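Hypothetical lipoprotein ymcC (Escherichia coli K12, PDB 2IN5) is of uncharacterised function but, as a lipid-anchored homologue of group 4 capsule protein B, may take part in capsule polysaccharide production at the cell membrane. Local coordinates at residues G52-Q56 against E57-W61; V89-S92 against G93-P96; V154-R158 against P159-W163. One frame throughout, in Å; residues are numbered along the deposited sequence.

Contact 1 (G52-Q56 against E57-W61)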
# COMPACT_ATOMS: atom_id res chain seq x y z
N GLY A 52 -5.86 -1.03 6.35
CA GLY A 52 -6.06 -1.51 5.00
C GLY A 52 -5.01 -2.50 4.54
O GLY A 52 -5.35 -3.55 4.02
N TYR A 53 -3.73 -2.19 4.75
CA TYR A 53 -2.68 -3.09 4.30
C TYR A 53 -1.32 -2.76 4.88
O TYR A 53 -1.12 -1.68 5.45
CB TYR A 53 -2.62 -3.08 2.78
CG TYR A 53 -2.70 -1.68 2.18
CD1 TYR A 53 -1.56 -0.88 2.07
CD2 TYR A 53 -3.92 -1.16 1.76
CE1 TYR A 53 -1.64 0.41 1.54
CE2 TYR A 53 -4.01 0.12 1.23
CZ TYR A 53 -2.87 0.90 1.12
OH TYR A 53 -2.97 2.16 0.58
N ILE A 54 -0.39 -3.69 4.74
CA ILE A 54 0.96 -3.47 5.27
C ILE A 54 2.00 -3.64 4.18
O ILE A 54 1.98 -4.61 3.44
CB ILE A 54 1.27 -4.44 6.43
CG1 ILE A 54 0.16 -4.37 7.48
CG2 ILE A 54 2.61 -4.10 7.05
CD1 ILE A 54 0.30 -5.40 8.60
N GLU A 55 2.92 -2.67 4.10
CA GLU A 55 3.99 -2.68 3.11
C GLU A 55 5.32 -2.34 3.78
O GLU A 55 5.45 -1.31 4.44
CB GLU A 55 3.70 -1.67 2.00
CG GLU A 55 2.62 -2.14 1.02
CD GLU A 55 2.20 -1.07 0.02
OE1 GLU A 55 1.50 -1.42 -0.97
OE2 GLU A 55 2.56 0.11 0.22
N GLN A 56 6.31 -3.22 3.61
CA GLN A 56 7.65 -3.04 4.20
C GLN A 56 7.55 -2.67 5.67
O GLN A 56 8.08 -1.65 6.11
CB GLN A 56 8.45 -1.96 3.46
CG GLN A 56 8.76 -2.29 2.02
CD GLN A 56 7.65 -1.86 1.06
OE1 GLN A 56 7.36 -2.56 0.08
NE2 GLN A 56 7.04 -0.71 1.34
N GLU A 57 6.84 -3.51 6.42
CA GLU A 57 6.65 -3.30 7.85
C GLU A 57 6.00 -1.96 8.18
O GLU A 57 6.21 -1.39 9.24
CB GLU A 57 7.99 -3.43 8.60
CG GLU A 57 8.59 -4.84 8.48
CD GLU A 57 9.70 -5.09 9.48
OE1 GLU A 57 10.70 -4.35 9.47
OE2 GLU A 57 9.57 -6.06 10.27
N GLN A 58 5.22 -1.44 7.25
CA GLN A 58 4.54 -0.18 7.48
C GLN A 58 3.03 -0.41 7.44
O GLN A 58 2.50 -0.89 6.44
CB GLN A 58 4.95 0.84 6.42
CG GLN A 58 6.07 1.75 6.86
CD GLN A 58 6.47 2.73 5.79
OE1 GLN A 58 7.15 3.72 6.06
NE2 GLN A 58 6.06 2.47 4.55
N SER A 59 2.36 -0.09 8.53
CA SER A 59 0.91 -0.28 8.62
C SER A 59 0.17 0.92 8.05
O SER A 59 0.34 2.03 8.54
CB SER A 59 0.49 -0.47 10.08
OG SER A 59 1.04 -1.65 10.63
N LYS A 60 -0.64 0.71 7.03
CA LYS A 60 -1.39 1.82 6.43
C LYS A 60 -2.87 1.78 6.83
O LYS A 60 -3.61 0.92 6.38
CB LYS A 60 -1.29 1.79 4.91
CG LYS A 60 0.02 2.31 4.36
CD LYS A 60 1.12 1.28 4.42
CE LYS A 60 2.38 1.84 3.78
NZ LYS A 60 2.12 2.32 2.39
N TRP A 61 -3.27 2.73 7.67
CA TRP A 61 -4.64 2.83 8.15
C TRP A 61 -5.48 3.81 7.32
O TRP A 61 -5.04 4.91 7.01
CB TRP A 61 -4.65 3.27 9.62
CG TRP A 61 -3.70 2.49 10.47
CD1 TRP A 61 -2.34 2.62 10.51
CD2 TRP A 61 -4.03 1.44 11.39
NE1 TRP A 61 -1.80 1.73 11.40
CE2 TRP A 61 -2.81 0.99 11.96
CE3 TRP A 61 -5.22 0.84 11.79
CZ2 TRP A 61 -2.76 -0.04 12.91
CZ3 TRP A 61 -5.18 -0.18 12.74
CH2 TRP A 61 -3.95 -0.61 13.29
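K60 runs its aliphatic chain past the ring of Y53 on the neighbouring strand, CB coming 3.7 Å from CE1 of the tyrosine and CG close behind. The two side chains meet slantwise, and CG of Y53 sits between its own backbone N and carbonyl carbon (chi1 44°), which swings the ring toward the lysine stem. Bends at chi2 and chi4 bring NZ to the carboxylate of E55; the two side chains cross at about a right angle. There NZ forms a salt bridge of 3.1 Å with E55 OE2, meeting that oxygen from above the carboxylate plane.

These three residues share one face of a beta hairpin, closed by a type I' turn from E55 to Q58 with Q56 and E57 at its corners. K60 N donates to Y53 O (2.9 Å, 162°), while G52 N reaches K60 O at 3.0 Å; with G52 and Y53 both opposite K60, the pair makes a classic beta bulge. Toward the turn, E55 N donates to Q58 O at 3.0 Å. On the other face I54 stands opposite S59 in a non-hydrogen-bonded pair, and CG2 of I54 lies 3.3 Å from Q58 O.

The second subunit reaches both faces: its Q5 bonds S59 OG and packs on I54, while on the charged face its Y53 stacks on Y53, and E55 OE1 takes a hydrogen bond from its Y53 OH and a salt bridge from its K60 NZ. The E55 carboxylate thus engages K60 through one oxygen and the second subunit through the other, which is likely to favour its ionised form and limit its rotation. One face thus ties the hairpin strands together and also meets the second subunit.

Contact 2 (V89-S92 against G93-P96)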
# COMPACT_ATOMS: atom_id res chain seq x y z
N VAL A 89 10.01 10.82 8.28
CA VAL A 89 10.69 10.61 9.54
C VAL A 89 11.91 9.81 9.11
O VAL A 89 11.79 8.83 8.39
CB VAL A 89 9.86 9.78 10.54
CG1 VAL A 89 10.66 9.63 11.84
CG2 VAL A 89 8.53 10.46 10.82
N THR A 90 13.09 10.26 9.51
CA THR A 90 14.30 9.55 9.14
C THR A 90 14.74 8.61 10.25
O THR A 90 14.19 8.64 11.36
CB THR A 90 15.49 10.51 8.85
OG1 THR A 90 15.87 11.16 10.07
CG2 THR A 90 15.10 11.56 7.82
N ASN A 91 15.74 7.78 9.94
CA ASN A 91 16.33 6.86 10.91
C ASN A 91 15.24 6.18 11.74
O ASN A 91 15.37 6.01 12.96
CB ASN A 91 17.30 7.65 11.79
CG ASN A 91 18.18 6.76 12.67
OD1 ASN A 91 18.72 5.75 12.21
ND2 ASN A 91 18.35 7.17 13.92
N SER A 92 14.16 5.78 11.07
CA SER A 92 13.03 5.14 11.75
C SER A 92 13.34 3.69 12.10
O SER A 92 12.63 3.07 12.90
CB SER A 92 11.78 5.22 10.87
OG SER A 92 11.97 4.52 9.66
N GLY A 93 14.40 3.16 11.51
CA GLY A 93 14.78 1.79 11.78
C GLY A 93 15.45 1.67 13.14
O GLY A 93 15.65 0.56 13.64
N GLN A 94 15.79 2.81 13.74
CA GLN A 94 16.45 2.84 15.05
C GLN A 94 15.47 3.22 16.16
O GLN A 94 15.87 3.51 17.28
CB GLN A 94 17.60 3.85 15.02
CG GLN A 94 18.93 3.32 15.55
CD GLN A 94 19.29 1.96 14.98
OE1 GLN A 94 19.15 1.72 13.77
NE2 GLN A 94 19.77 1.06 15.84
N ASP A 95 14.18 3.23 15.85
CA ASP A 95 13.19 3.58 16.86
C ASP A 95 13.03 2.40 17.82
O ASP A 95 12.79 1.27 17.40
CB ASP A 95 11.86 3.93 16.19
CG ASP A 95 10.74 4.13 17.19
OD1 ASP A 95 10.99 4.56 18.34
OD2 ASP A 95 9.58 3.88 16.80
N PRO A 96 13.18 2.65 19.13
CA PRO A 96 13.04 1.60 20.14
C PRO A 96 11.73 0.82 20.10
O PRO A 96 11.68 -0.34 20.50
CB PRO A 96 13.26 2.35 21.46
CG PRO A 96 12.97 3.77 21.13
CD PRO A 96 13.49 3.95 19.74
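N91 lays its side-chain amide beside Q94 across a short 3-10 turn centred on S92 and G93, in the loop between strands 86-89 and 108-117. At N91 the chain turns: its O accepts a weak hydrogen bond from Q94 N at 3.3 Å. CG of this asparagine stands opposite the backbone N across the CA-CB bond (chi1 -169°), bringing the amide alongside CB of Q94; the two amide planes are only 15° apart, yet what meets is amide against methylene. On strand 108-117, T110 O accepts from ND2 of N91, and the backbone O of N91 also accepts from W109 NE1. S92 repeats the i to i+3 pattern, its O receiving a weak bond from D95 N, also 3.3 Å long and fairly straight at 160°. D95 then turns its carboxylate to R75 in a salt bridge, tying the end of the turn to strand 75-80. At the amide-methylene contact, OD1 and ND2 of N91 are each 3.6 Å from CB of Q94.

Contact 3 (V154-R158 against P159-W163)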
# COMPACT_ATOMS: atom_id res chain seq x y z
N VAL A 154 11.03 14.03 24.50
CA VAL A 154 11.61 14.50 23.25
C VAL A 154 12.01 15.96 23.30
O VAL A 154 11.35 16.78 23.95
CB VAL A 154 10.62 14.31 22.05
CG1 VAL A 154 11.35 14.52 20.74
CG2 VAL A 154 10.00 12.92 22.09
N THR A 155 13.12 16.28 22.64
CA THR A 155 13.59 17.66 22.56
C THR A 155 13.99 17.90 21.12
O THR A 155 14.65 17.06 20.49
CB THR A 155 14.81 17.95 23.51
OG1 THR A 155 15.91 17.11 23.16
CG2 THR A 155 14.43 17.71 24.97
N SER A 156 13.56 19.03 20.57
CA SER A 156 13.91 19.40 19.20
C SER A 156 14.67 20.71 19.29
O SER A 156 14.69 21.36 20.34
CB SER A 156 12.66 19.58 18.32
OG SER A 156 11.76 20.52 18.88
N THR A 157 15.27 21.11 18.19
CA THR A 157 16.05 22.33 18.19
C THR A 157 15.63 23.26 17.06
O THR A 157 14.97 22.84 16.11
CB THR A 157 17.53 21.97 18.05
OG1 THR A 157 18.33 23.14 18.23
CG2 THR A 157 17.77 21.38 16.68
N ARG A 158 16.01 24.53 17.18
CA ARG A 158 15.72 25.55 16.18
C ARG A 158 14.27 25.65 15.72
O ARG A 158 13.93 25.30 14.60
CB ARG A 158 16.60 25.34 14.95
CG ARG A 158 18.07 25.31 15.25
CD ARG A 158 18.87 25.30 13.97
NE ARG A 158 18.66 26.52 13.19
CZ ARG A 158 18.99 27.74 13.61
NH1 ARG A 158 19.54 27.91 14.80
NH2 ARG A 158 18.78 28.79 12.82
N PRO A 159 13.38 26.15 16.60
CA PRO A 159 13.70 26.60 17.95
C PRO A 159 13.76 25.42 18.92
O PRO A 159 13.26 24.33 18.63
CB PRO A 159 12.55 27.55 18.26
CG PRO A 159 11.40 26.88 17.60
CD PRO A 159 11.98 26.47 16.26
N GLU A 160 14.37 25.64 20.08
CA GLU A 160 14.50 24.61 21.10
C GLU A 160 13.14 24.33 21.72
O GLU A 160 12.52 25.21 22.32
CB GLU A 160 15.48 25.09 22.19
CG GLU A 160 15.93 24.01 23.17
CD GLU A 160 17.01 24.52 24.13
OE1 GLU A 160 18.09 24.94 23.64
OE2 GLU A 160 16.78 24.51 25.37
N LYS A 161 12.65 23.10 21.56
CA LYS A 161 11.36 22.73 22.11
C LYS A 161 11.45 21.35 22.75
O LYS A 161 12.34 20.57 22.41
CB LYS A 161 10.29 22.72 21.01
CG LYS A 161 10.29 23.97 20.13
CD LYS A 161 9.35 23.84 18.92
CE LYS A 161 7.92 24.23 19.26
NZ LYS A 161 7.37 23.41 20.36
N GLN A 162 10.55 21.07 23.68
CA GLN A 162 10.52 19.76 24.32
C GLN A 162 9.12 19.40 24.80
O GLN A 162 8.41 20.22 25.39
CB GLN A 162 11.50 19.69 25.50
CG GLN A 162 11.25 20.68 26.61
CD GLN A 162 12.16 20.43 27.81
OE1 GLN A 162 12.41 21.34 28.62
NE2 GLN A 162 12.66 19.20 27.94
N TRP A 163 8.74 18.17 24.52
CA TRP A 163 7.44 17.65 24.91
C TRP A 163 7.60 16.18 25.27
O TRP A 163 8.69 15.61 25.11
CB TRP A 163 6.45 17.81 23.76
CG TRP A 163 6.78 16.99 22.55
CD1 TRP A 163 6.17 15.83 22.16
CD2 TRP A 163 7.74 17.30 21.53
NE1 TRP A 163 6.70 15.40 20.96
CE2 TRP A 163 7.66 16.28 20.55
CE3 TRP A 163 8.67 18.34 21.35
CZ2 TRP A 163 8.47 16.28 19.41
CZ3 TRP A 163 9.47 18.33 20.21
CH2 TRP A 163 9.36 17.30 19.25
O HOH W 1 12.33 22.69 16.99
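The indole of W163 carries V154 over one face and S156 at its edge. V154 CG1 makes a CH-pi contact, 4.0 Å from the centroid of the six-membered ring and 25° off its normal, and CB of V154 lies above the same face, offset toward the rim. At the edge, CB of S156 is in the ring plane and OG comes within 3.4 Å of CZ3. CG of W163 lies between its backbone N and carbonyl carbon (chi1 65°), folding the ring back across the neighbouring strand instead of out from the hairpin.

Strands 143-156 and 161-170 run antiparallel here. V154 and W163 form one hydrogen-bonded pair, with V154 N donating to W163 O at 2.9 Å; S156 and K161 form the next, in which S156 N reaches K161 O at 2.7 Å. On the other face T155 and Q162 lie side by side, CG2 of T155 being 3.6 Å from CB of Q162. V154 and W163 also touch L126 of strand 120-140, which extends the apolar patch beyond the hairpin.

The connecting loop holds a cis peptide between R158 and P159. One water lies in its bend, donating to T157 O (2.8 Å) and hydrogen-bonded to S156 OG; its approach to P159 O is unusually short and somewhat doubtful. An alanine in place of W163 would probably uncover V154 CG1 and open a gap beside S156.

The chemistry divides along the hairpin: the indole and valine give an apolar grip farther from the loop, while the serine hydroxyl, at the ring edge, is joined through the water to the loop carbonyl of T157.

Contacts 1 and 3 are both beta hairpins, the first with a type I' turn, the second with a longer cis-proline loop; different strand pairs form them on opposite sides of the chain's centre, their own centres about 29 Å apart. Contact 1 is partly buried and lies in the dimer interface, where charge pairs and tyrosine rings dominate. Contact 3 is a surface tip that no other chain of the assembly touches; its grip is indole on valine, with a water in the loop. Contact 2, also at the surface, joins no strand pair: weak backbone bonds shape its turn, while its side chains turn to strands 75-80 and 108-117. Its nearest atoms are about 6 Å from contact 1.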